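Local coordinates for PHD finger protein 14 (PDB 7D86) that binds histone H3, preferring the unmodified form, through zinc fingers of its N-terminal region and represses PDGFRA expression, at residues Ile27-Asp30 against Asn31-Val34; Lys129-Ser132 against Leu133-Asp136; Arg191-Arg194 against Lys195-Arg198. One frame throughout, in Å; residues are numbered along the deposited sequence.

Interaction 1 of 3, residues Ile27-Asp30 against Asn31-Val34. With ZN (zinc ion), chain F.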
loop_
_atom_site.group_PDB
_atom_site.type_symbol
_atom_site.label_atom_id
_atom_site.label_comp_id
_atom_site.label_asym_id
_atom_site.label_seq_id
_atom_site.Cartn_x
_atom_site.Cartn_y
_atom_site.Cartn_z
ATOM N N ILE A 27 14.150 -0.255 7.180
ATOM C CA ILE A 27 15.046 -1.312 6.744
ATOM C C ILE A 27 14.890 -1.484 5.242
ATOM O O ILE A 27 13.911 -1.050 4.633
ATOM C CB ILE A 27 14.782 -2.640 7.483
ATOM C CG1 ILE A 27 13.339 -3.092 7.248
ATOM C CG2 ILE A 27 15.069 -2.486 8.972
ATOM C CD1 ILE A 27 12.997 -4.418 7.893
ATOM N N GLN A 28 15.882 -2.126 4.628
ATOM C CA GLN A 28 15.937 -2.257 3.182
ATOM C C GLN A 28 16.215 -3.704 2.815
ATOM O O GLN A 28 17.092 -4.344 3.410
ATOM C CB GLN A 28 17.009 -1.339 2.585
ATOM C CG GLN A 28 17.144 -1.434 1.078
ATOM C CD GLN A 28 18.047 -0.350 0.523
ATOM O OE1 GLN A 28 19.104 -0.060 1.086
ATOM N NE2 GLN A 28 17.626 0.267 -0.577
ATOM N N CYS A 29 15.474 -4.216 1.841
ATOM C CA CYS A 29 15.709 -5.580 1.398
ATOM C C CYS A 29 17.043 -5.652 0.668
ATOM O O CYS A 29 17.286 -4.896 -0.275
ATOM C CB CYS A 29 14.583 -6.055 0.488
ATOM S SG CYS A 29 14.848 -7.734 -0.103
ATOM N N ASP A 30 17.907 -6.566 1.103
ATOM C CA ASP A 30 19.216 -6.666 0.475
ATOM C C ASP A 30 19.158 -7.281 -0.915
ATOM O O ASP A 30 20.127 -7.153 -1.672
ATOM C CB ASP A 30 20.155 -7.445 1.390
ATOM C CG ASP A 30 20.728 -6.577 2.490
ATOM O OD1 ASP A 30 21.509 -5.657 2.170
ATOM O OD2 ASP A 30 20.372 -6.787 3.667
ATOM N N ASN A 31 18.039 -7.901 -1.285
ATOM C CA ASN A 31 17.899 -8.495 -2.607
ATOM C C ASN A 31 17.304 -7.520 -3.618
ATOM O O ASN A 31 17.899 -7.278 -4.672
ATOM C CB ASN A 31 17.042 -9.762 -2.522
ATOM C CG ASN A 31 17.136 -10.609 -3.774
ATOM O OD1 ASN A 31 18.170 -11.207 -4.047
ATOM N ND2 ASN A 31 16.051 -10.668 -4.540
ATOM N N CYS A 32 16.134 -6.950 -3.318
ATOM C CA CYS A 32 15.436 -6.090 -4.266
ATOM C C CYS A 32 15.543 -4.604 -3.938
ATOM O O CYS A 32 15.147 -3.774 -4.764
ATOM C CB CYS A 32 13.954 -6.486 -4.352
ATOM S SG CYS A 32 12.974 -6.135 -2.868
ATOM N N GLY A 33 16.045 -4.243 -2.760
ATOM C CA GLY A 33 16.215 -2.848 -2.406
ATOM C C GLY A 33 14.984 -2.149 -1.861
ATOM O O GLY A 33 15.054 -0.946 -1.580
ATOM N N VAL A 34 13.861 -2.848 -1.699
ATOM C CA VAL A 34 12.665 -2.191 -1.184
ATOM C C VAL A 34 12.927 -1.714 0.239
ATOM O O VAL A 34 13.690 -2.332 0.995
ATOM C CB VAL A 34 11.452 -3.134 -1.261
ATOM C CG1 VAL A 34 11.523 -4.215 -0.182
ATOM C CG2 VAL A 34 10.147 -2.341 -1.159
HETATM ZN ZN ZN F . 13.003 -8.011 -1.576
#
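Cys-29 and Cys-32 form the CxxC zinc knuckle of the first PHD finger, a tight turn that follows strand 26-28 and leads into strand 35-37. Both thiolates bind one zinc ion, Cys-29 SG at 2.4 Å, and Cys-64 and Cys-67 complete its four-sulfur shell. The two cysteines reach the metal by different torsions. SG of Cys-29 lies anti to the backbone N (chi1 179°), whereas SG of Cys-32 stands between its own N and carbonyl carbon (chi1 69°), which turns the two sulfurs inward on the same ion. Backbone amides then grip the sulfur of Cys-29: Asn-31 N at 3.4 Å and Cys-32 N at 3.6 Å both donate to Cys-29 SG, and would be expected to disperse the negative charge on the thiolate. Cys-32 SG takes a similar bond from Val-34 N. Gly-33, at positive phi, suits the turn because a CB here would jam against the preceding carbonyl; its N bonds to Cys-29 O. Farther out, the extended chain of Gln-28 runs alongside Gly-33, and its NE2 donates to Gly-33 O, which lies in the plane of the Gln-28 amide. Val-34 supplies an apolar branch beside the metal ligand, CG1 packing on Cys-29 CB at 3.6 Å. Its carbonyl closes the turn on the strand side, Cys-29 N donating to Val-34 O at 2.7 Å.

Interaction 2 of 3, residues Lys129-Ser132 against Leu133-Asp136. With ZN (zinc ion), chain D; EDO (1,2-ethanediol), chain H.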
loop_
_atom_site.group_PDB
_atom_site.type_symbol
_atom_site.label_atom_id
_atom_site.label_comp_id
_atom_site.label_asym_id
_atom_site.label_seq_id
_atom_site.Cartn_x
_atom_site.Cartn_y
_atom_site.Cartn_z
ATOM N N LYS A 129 -14.942 -2.561 -10.355
ATOM C CA LYS A 129 -14.867 -1.139 -10.656
ATOM C C LYS A 129 -13.720 -0.870 -11.621
ATOM O O LYS A 129 -12.816 -1.692 -11.791
ATOM C CB LYS A 129 -14.667 -0.312 -9.376
ATOM C CG LYS A 129 -15.838 -0.368 -8.408
ATOM C CD LYS A 129 -17.007 0.440 -8.943
ATOM C CE LYS A 129 -18.327 -0.009 -8.331
ATOM N NZ LYS A 129 -18.264 -0.091 -6.846
ATOM N N GLU A 130 -13.763 0.296 -12.258
ATOM C CA GLU A 130 -12.673 0.744 -13.114
ATOM C C GLU A 130 -11.863 1.798 -12.377
ATOM O O GLU A 130 -12.421 2.770 -11.857
ATOM C CB GLU A 130 -13.182 1.301 -14.443
ATOM C CG GLU A 130 -12.076 1.913 -15.290
ATOM C CD GLU A 130 -12.519 2.247 -16.702
ATOM O OE1 GLU A 130 -13.740 2.277 -16.958
ATOM O OE2 GLU A 130 -11.640 2.478 -17.560
ATOM N N CYS A 131 -10.553 1.594 -12.322
ATOM C CA CYS A 131 -9.673 2.549 -11.671
ATOM C C CYS A 131 -9.533 3.794 -12.535
ATOM O O CYS A 131 -9.158 3.710 -13.706
ATOM C CB CYS A 131 -8.303 1.927 -11.411
ATOM S SG CYS A 131 -7.063 3.098 -10.818
ATOM N N SER A 132 -9.828 4.954 -11.952
ATOM C CA SER A 132 -9.750 6.201 -12.699
ATOM C C SER A 132 -8.339 6.760 -12.783
ATOM O O SER A 132 -8.122 7.747 -13.497
ATOM C CB SER A 132 -10.668 7.247 -12.058
ATOM O OG SER A 132 -10.282 7.482 -10.712
ATOM N N LEU A 133 -7.377 6.165 -12.079
ATOM C CA LEU A 133 -6.017 6.686 -12.034
ATOM C C LEU A 133 -4.994 5.814 -12.751
ATOM O O LEU A 133 -3.801 6.123 -12.689
ATOM C CB LEU A 133 -5.584 6.871 -10.578
ATOM C CG LEU A 133 -6.389 7.906 -9.802
ATOM C CD1 LEU A 133 -5.941 7.926 -8.351
ATOM C CD2 LEU A 133 -6.205 9.262 -10.451
ATOM N N CYS A 134 -5.416 4.745 -13.423
ATOM C CA CYS A 134 -4.464 3.783 -13.970
ATOM C C CYS A 134 -3.633 4.404 -15.092
ATOM O O CYS A 134 -4.164 5.057 -15.993
ATOM C CB CYS A 134 -5.200 2.543 -14.482
ATOM S SG CYS A 134 -4.948 1.040 -13.484
ATOM N N GLU A 135 -2.315 4.202 -15.028
ATOM C CA GLU A 135 -1.451 4.664 -16.112
ATOM C C GLU A 135 -1.632 3.810 -17.359
ATOM O O GLU A 135 -1.570 4.315 -18.487
ATOM C CB GLU A 135 0.013 4.641 -15.670
ATOM C CG GLU A 135 0.281 5.390 -14.381
ATOM C CD GLU A 135 1.633 5.057 -13.787
ATOM O OE1 GLU A 135 2.657 5.451 -14.380
ATOM O OE2 GLU A 135 1.669 4.391 -12.731
ATOM N N ASP A 136 -1.861 2.517 -17.172
ATOM C CA ASP A 136 -2.001 1.566 -18.265
ATOM C C ASP A 136 -3.466 1.159 -18.364
ATOM O O ASP A 136 -3.998 0.506 -17.460
ATOM C CB ASP A 136 -1.105 0.353 -18.037
ATOM C CG ASP A 136 -0.946 -0.493 -19.279
ATOM O OD1 ASP A 136 -1.931 -0.669 -20.024
ATOM O OD2 ASP A 136 0.175 -0.982 -19.508
HETATM ZN ZN ZN D . -5.190 1.698 -11.235
HETATM C C1 EDO H . -0.437 1.232 -12.848
HETATM O O1 EDO H . -0.883 2.596 -12.885
HETATM C C2 EDO H . -0.642 0.619 -14.227
HETATM O O2 EDO H . -1.996 0.856 -14.638
#
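Cys-131 and Leu-133 meet across a turn without regular helix or strand, in a loop, between helix 120-123 and strand 145-147 in the chain, that bends round a zinc ion. The bend comes at Ser-132 and Leu-133, whose psi values are both near zero, and it brings Leu-133 N to 3.3 Å from Cys-131 SG as a hydrogen-bond donor. Cysteine suits both ends because its short side chain carries a soft thiolate: Cys-131 SG and Cys-134 SG each bind the zinc at 2.4 Å. SG of Cys-131 reaches it from a position anti to the backbone N (chi1 172°), while Cys-134 uses an unusual chi1 of -109°. Serine suits the bend because its OG, between the backbone N and the carbonyl carbon, hydrogen-bonds to Phe-156 O. Leu-133 leans its CG past Ser-132 OG at 4.0 Å, and its side chain also touches Phe-157, Leu-167 and Lys-186, so a branched apolar residue suits the place. With an alanine here the branched end is gone, and a gap would probably open against Phe-157 and Leu-167. Beyond the ligands, a 1,2-ethanediol, probably from the crystallisation liquor, accepts from Glu-135 N through O1 and from Asp-136 N through O2, both at 3.0 Å; its O1 also donates to Glu-135 OE2, which has a second partner in Arg-164. With His-158 and Cys-161 completing the shell, this is the CxxC knuckle of a zinc site of three cysteines and one histidine, the first of the two in the second PHD finger.

Interaction 3 of 3, residues Arg191-Arg194 against Lys195-Arg198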
loop_
_atom_site.group_PDB
_atom_site.type_symbol
_atom_site.label_atom_id
_atom_site.label_comp_id
_atom_site.label_asym_id
_atom_site.label_seq_id
_atom_site.Cartn_x
_atom_site.Cartn_y
_atom_site.Cartn_z
ATOM N N ARG A 191 -3.849 19.401 -0.303
ATOM C CA ARG A 191 -2.844 19.662 -1.338
ATOM C C ARG A 191 -1.425 19.538 -0.791
ATOM O O ARG A 191 -0.523 19.040 -1.484
ATOM C CB ARG A 191 -3.052 21.044 -1.958
ATOM C CG ARG A 191 -2.338 21.216 -3.299
ATOM C CD ARG A 191 -2.503 22.630 -3.874
ATOM N NE ARG A 191 -3.908 23.031 -3.903
ATOM C CZ ARG A 191 -4.718 22.855 -4.943
ATOM N NH1 ARG A 191 -4.264 22.282 -6.046
ATOM N NH2 ARG A 191 -5.983 23.253 -4.879
ATOM N N PHE A 192 -1.199 20.001 0.440
ATOM C CA PHE A 192 0.122 19.872 1.049
ATOM C C PHE A 192 0.518 18.408 1.187
ATOM O O PHE A 192 1.640 18.007 0.839
ATOM C CB PHE A 192 0.137 20.549 2.418
ATOM C CG PHE A 192 1.433 20.364 3.155
ATOM C CD1 PHE A 192 2.510 21.193 2.897
ATOM C CD2 PHE A 192 1.576 19.360 4.101
ATOM C CE1 PHE A 192 3.703 21.026 3.574
ATOM C CE2 PHE A 192 2.771 19.191 4.775
ATOM C CZ PHE A 192 3.829 20.020 4.514
ATOM N N ASP A 193 -0.405 17.593 1.704
ATOM C CA ASP A 193 -0.127 16.176 1.905
ATOM C C ASP A 193 0.146 15.472 0.587
ATOM O O ASP A 193 1.079 14.667 0.494
ATOM C CB ASP A 193 -1.294 15.517 2.642
ATOM C CG ASP A 193 -1.257 15.782 4.128
ATOM O OD1 ASP A 193 -0.221 16.301 4.610
ATOM O OD2 ASP A 193 -2.256 15.475 4.812
ATOM N N ARG A 194 -0.651 15.762 -0.447
ATOM C CA ARG A 194 -0.380 15.198 -1.770
ATOM C C ARG A 194 1.028 15.517 -2.236
ATOM O O ARG A 194 1.714 14.659 -2.804
ATOM C CB ARG A 194 -1.355 15.746 -2.810
ATOM C CG ARG A 194 -2.637 15.010 -2.973
ATOM C CD ARG A 194 -3.263 15.453 -4.279
ATOM N NE ARG A 194 -2.705 14.706 -5.397
ATOM C CZ ARG A 194 -2.742 15.105 -6.662
ATOM N NH1 ARG A 194 -2.219 14.341 -7.605
ATOM N NH2 ARG A 194 -3.286 16.274 -6.982
ATOM N N LYS A 195 1.461 16.759 -2.030
ATOM C CA LYS A 195 2.717 17.211 -2.613
ATOM C C LYS A 195 3.902 16.415 -2.068
ATOM O O LYS A 195 4.724 15.898 -2.833
ATOM C CB LYS A 195 2.883 18.710 -2.370
ATOM C CG LYS A 195 2.398 19.545 -3.547
ATOM C CD LYS A 195 2.720 21.021 -3.381
ATOM C CE LYS A 195 1.778 21.670 -2.394
ATOM N NZ LYS A 195 1.438 23.081 -2.769
ATOM N N TRP A 196 4.016 16.296 -0.744
ATOM C CA TRP A 196 5.188 15.590 -0.231
ATOM C C TRP A 196 5.051 14.080 -0.398
ATOM O O TRP A 196 6.064 13.383 -0.537
ATOM C CB TRP A 196 5.478 15.968 1.227
ATOM C CG TRP A 196 4.470 15.515 2.252
ATOM C CD1 TRP A 196 3.488 16.268 2.824
ATOM C CD2 TRP A 196 4.379 14.213 2.850
ATOM N NE1 TRP A 196 2.786 15.513 3.737
ATOM C CE2 TRP A 196 3.312 14.248 3.768
ATOM C CE3 TRP A 196 5.097 13.023 2.694
ATOM C CZ2 TRP A 196 2.942 13.139 4.523
ATOM C CZ3 TRP A 196 4.732 11.926 3.442
ATOM C CH2 TRP A 196 3.658 11.989 4.345
ATOM N N LYS A 197 3.823 13.553 -0.441
ATOM C CA LYS A 197 3.669 12.121 -0.699
ATOM C C LYS A 197 4.018 11.776 -2.142
ATOM O O LYS A 197 4.687 10.769 -2.401
ATOM C CB LYS A 197 2.252 11.656 -0.369
ATOM C CG LYS A 197 1.946 11.672 1.112
ATOM C CD LYS A 197 0.442 11.541 1.347
ATOM C CE LYS A 197 0.140 11.531 2.835
ATOM N NZ LYS A 197 -1.323 11.623 3.102
ATOM N N ARG A 198 3.553 12.582 -3.103
ATOM C CA ARG A 198 3.932 12.335 -4.492
ATOM C C ARG A 198 5.444 12.425 -4.664
ATOM O O ARG A 198 6.049 11.621 -5.387
ATOM C CB ARG A 198 3.238 13.330 -5.421
ATOM C CG ARG A 198 1.755 13.113 -5.574
ATOM C CD ARG A 198 1.131 14.170 -6.473
ATOM N NE ARG A 198 1.486 13.983 -7.877
ATOM C CZ ARG A 198 1.234 14.867 -8.836
ATOM N NH1 ARG A 198 0.632 16.009 -8.543
ATOM N NH2 ARG A 198 1.591 14.614 -10.087
#
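Phe-192 and Trp-196, one turn apart on helix 191-204, make the aromatic part of this contact. The edge of the indole is turned toward the phenyl face in an offset edge-to-face pair, the phenyl and five-membered ring centroids 5.2 Å apart and the planes at 61°. Trp-196 CD1 is nearest, 3.6 Å from Phe-192 CE2. The indole is brought back along the helix by its chi1 of 68°, which places CG between the backbone N and the carbonyl carbon.

Most of the backbone hydrogen bonds are helical i to i+4 links, among them Arg-198 N to Arg-194 O at 2.8 Å; Phe-192 O takes two weak ones, from Trp-196 N and, one residue short of that spacing, from Lys-195 N. One side-chain bond joins them: Trp-196 NE1 donates to Asp-193 OD1 at 3.2 Å, reaching its anti side from 33° outside the carboxylate plane. Asp-193 suits this place because its short chain runs beside the indole.

The charged groups form a third set. Asp-193 OD2 and Lys-197 NZ stay 4.3 Å apart, beyond a salt bridge; the extended lysine lays its CG over one indole face, toward the rim, and sends NZ on to the carbonyl of Leu-168. Arg-194 and Arg-198 lie side by side with nearly parallel guanidinium planes, Arg-194 NH1 standing over one face of the other group, 3.4 Å from Arg-198 NH1. Glu-165 forms a salt bridge with Arg-194 and a weak, long ion pair with Arg-198, so its carboxylate probably offsets the like charges and lets two arginines share this side of the helix.

Interactions 1 and 2 are two CxxC knuckles, one in each PHD finger, and hold half of the ligands of separate zinc ions; their centres lie about 28 Å apart. Interaction 3 binds no metal but sits on helix 191-204, just after the zinc ligand His-188 in the chain. It comes closer to interaction 2, about 7 Å between nearest atoms, than to interaction 1, about 14 Å. Leu-133 and Arg-194 both touch Leu-167 and Lys-186, an indirect link between interactions 2 and 3. Trp-196 also approaches the first finger, its side chain about 7 Å from that of the zinc ligand Cys-15. The N-terminal region that includes both PHD fingers and the C2HC pre-PHD finger is required for binding histone H3.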